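WipB (Legionella pneumophila, PDB 5NNY) is a translocated effector and serine/threonine phosphatase that targets the host lysosomal nutrient-sensing machinery, its phosphatase domain having the phosphoesterase fold. Local coordinates at residues L44-A49 and A56-A61. Sequence-based numbering, arbitrary orientation.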
loop_
_atom_site.group_PDB
_atom_site.type_symbol
_atom_site.label_atom_id
_atom_site.label_comp_id
_atom_site.label_asym_id
_atom_site.label_seq_id
_atom_site.Cartn_x
_atom_site.Cartn_y
_atom_site.Cartn_z
ATOM N N LEU A 44 3.588 -2.989 -22.678
ATOM C CA LEU A 44 4.208 -2.255 -23.776
ATOM C C LEU A 44 5.722 -2.272 -23.605
ATOM O O LEU A 44 6.217 -1.888 -22.543
ATOM C CB LEU A 44 3.718 -0.807 -23.811
ATOM C CG LEU A 44 2.360 -0.486 -24.436
ATOM C CD1 LEU A 44 1.947 0.962 -24.156
ATOM C CD2 LEU A 44 2.426 -0.738 -25.926
ATOM N N PRO A 45 6.485 -2.697 -24.615
ATOM C CA PRO A 45 7.953 -2.687 -24.478
ATOM C C PRO A 45 8.523 -1.353 -24.037
ATOM O O PRO A 45 9.464 -1.333 -23.236
ATOM C CB PRO A 45 8.427 -3.072 -25.885
ATOM C CG PRO A 45 7.328 -3.978 -26.385
ATOM C CD PRO A 45 6.039 -3.441 -25.811
ATOM N N GLU A 46 7.979 -0.231 -24.526
ATOM C CA GLU A 46 8.555 1.057 -24.172
ATOM C C GLU A 46 8.399 1.386 -22.694
ATOM O O GLU A 46 9.095 2.281 -22.208
ATOM C CB GLU A 46 7.928 2.168 -25.022
ATOM C CG GLU A 46 6.424 2.246 -24.890
ATOM C CD GLU A 46 5.833 3.461 -25.603
ATOM O OE1 GLU A 46 4.608 3.449 -25.860
ATOM O OE2 GLU A 46 6.593 4.406 -25.898
ATOM N N LEU A 47 7.551 0.656 -21.962
ATOM C CA LEU A 47 7.370 0.868 -20.530
ATOM C C LEU A 47 8.137 -0.121 -19.655
ATOM O O LEU A 47 8.015 -0.046 -18.428
ATOM C CB LEU A 47 5.882 0.792 -20.154
ATOM C CG LEU A 47 4.939 1.841 -20.752
ATOM C CD1 LEU A 47 3.493 1.568 -20.275
ATOM C CD2 LEU A 47 5.348 3.225 -20.317
ATOM N N GLN A 48 8.903 -1.041 -20.234
ATOM C CA GLN A 48 9.547 -2.103 -19.469
ATOM C C GLN A 48 10.967 -1.703 -19.069
ATOM O O GLN A 48 11.806 -1.397 -19.927
ATOM C CB GLN A 48 9.572 -3.419 -20.258
ATOM C CG GLN A 48 8.209 -3.869 -20.792
ATOM C CD GLN A 48 7.139 -3.855 -19.724
ATOM O OE1 GLN A 48 7.274 -4.533 -18.695
ATOM N NE2 GLN A 48 6.058 -3.089 -19.958
ATOM N N ALA A 49 11.232 -1.706 -17.769
ATOM C CA ALA A 49 12.601 -1.505 -17.322
ATOM C C ALA A 49 13.414 -2.780 -17.545
ATOM O O ALA A 49 12.867 -3.870 -17.711
ATOM C CB ALA A 49 12.631 -1.098 -15.847
ATOM N N ALA A 56 13.138 2.162 -18.712
ATOM C CA ALA A 56 12.194 1.861 -19.774
ATOM C C ALA A 56 12.504 2.742 -20.978
ATOM O O ALA A 56 12.879 3.911 -20.809
ATOM C CB ALA A 56 10.758 2.103 -19.310
ATOM N N PRO A 57 12.383 2.216 -22.199
ATOM C CA PRO A 57 12.753 3.011 -23.386
ATOM C C PRO A 57 12.069 4.364 -23.475
ATOM O O PRO A 57 12.679 5.323 -23.980
ATOM C CB PRO A 57 12.341 2.096 -24.543
ATOM C CG PRO A 57 12.559 0.711 -23.985
ATOM C CD PRO A 57 12.134 0.799 -22.529
ATOM N N VAL A 58 10.828 4.481 -22.986
ATOM C CA VAL A 58 10.069 5.723 -23.156
ATOM C C VAL A 58 10.812 6.906 -22.531
ATOM O O VAL A 58 10.748 8.030 -23.037
ATOM C CB VAL A 58 8.644 5.568 -22.583
ATOM C CG1 VAL A 58 8.660 5.230 -21.091
ATOM C CG2 VAL A 58 7.826 6.825 -22.828
ATOM N N PHE A 59 11.560 6.669 -21.450
ATOM C CA PHE A 59 12.157 7.789 -20.733
ATOM C C PHE A 59 13.466 8.272 -21.341
ATOM O O PHE A 59 13.970 9.317 -20.923
ATOM C CB PHE A 59 12.355 7.410 -19.265
ATOM C CG PHE A 59 11.066 7.119 -18.562
ATOM C CD1 PHE A 59 10.114 8.117 -18.412
ATOM C CD2 PHE A 59 10.790 5.850 -18.075
ATOM C CE1 PHE A 59 8.914 7.863 -17.780
ATOM C CE2 PHE A 59 9.585 5.584 -17.430
ATOM C CZ PHE A 59 8.645 6.590 -17.283
ATOM N N SER A 60 14.022 7.552 -22.308
ATOM C CA SER A 60 15.163 8.046 -23.061
ATOM C C SER A 60 14.757 8.575 -24.429
ATOM O O SER A 60 15.617 9.034 -25.189
ATOM C CB SER A 60 16.216 6.948 -23.220
ATOM O OG SER A 60 15.855 6.075 -24.268
ATOM N N ALA A 61 13.470 8.527 -24.750
ATOM C CA ALA A 61 13.001 8.950 -26.053
ATOM C C ALA A 61 12.839 10.460 -26.090
ATOM O O ALA A 61 12.406 11.087 -25.117
ATOM C CB ALA A 61 11.673 8.268 -26.393
#
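The carbonyl oxygen of E46 joins the two segments: V58 N donates to E46 O at 2.9 Å, in the carbonyl plane and on a lone pair, with an N-H...O angle of 155°. Apolar groups crowd around the same oxygen, A56 CB at 3.3 Å and V58 CG1 at 3.2 Å from E46 O. The ring of P57 lies against the backbone of P45, E46 and Q48; Q48 O receives a CA-H...O contact from A56 CA, and P57 CD lies 3.4 Å from Q48 O. V58 CG1, set between its backbone N and carbonyl carbon (chi1 60°), meets L47 CD2 at 3.9 Å and also lies over the centre of one face of the F59 ring. The carboxylate of E46, carried on a chain extended beyond CG, passes V58 with OE2 4.1 Å from V58 CG2 and forms a salt bridge with R67. Within 44-49, L47 N and Q48 NE2 donate to L44 O from opposite faces of its plane, and Q48 NE2 also bonds Y42 O. Both segments belong to the loop joining helices 32-42 and 64-79, and their contact draws its two arms together around the six residues between them, at the periphery of the phosphatase domain; L44, E46 and V58 pack on helix 64-79, while A49 and F59 touch helix 159-169.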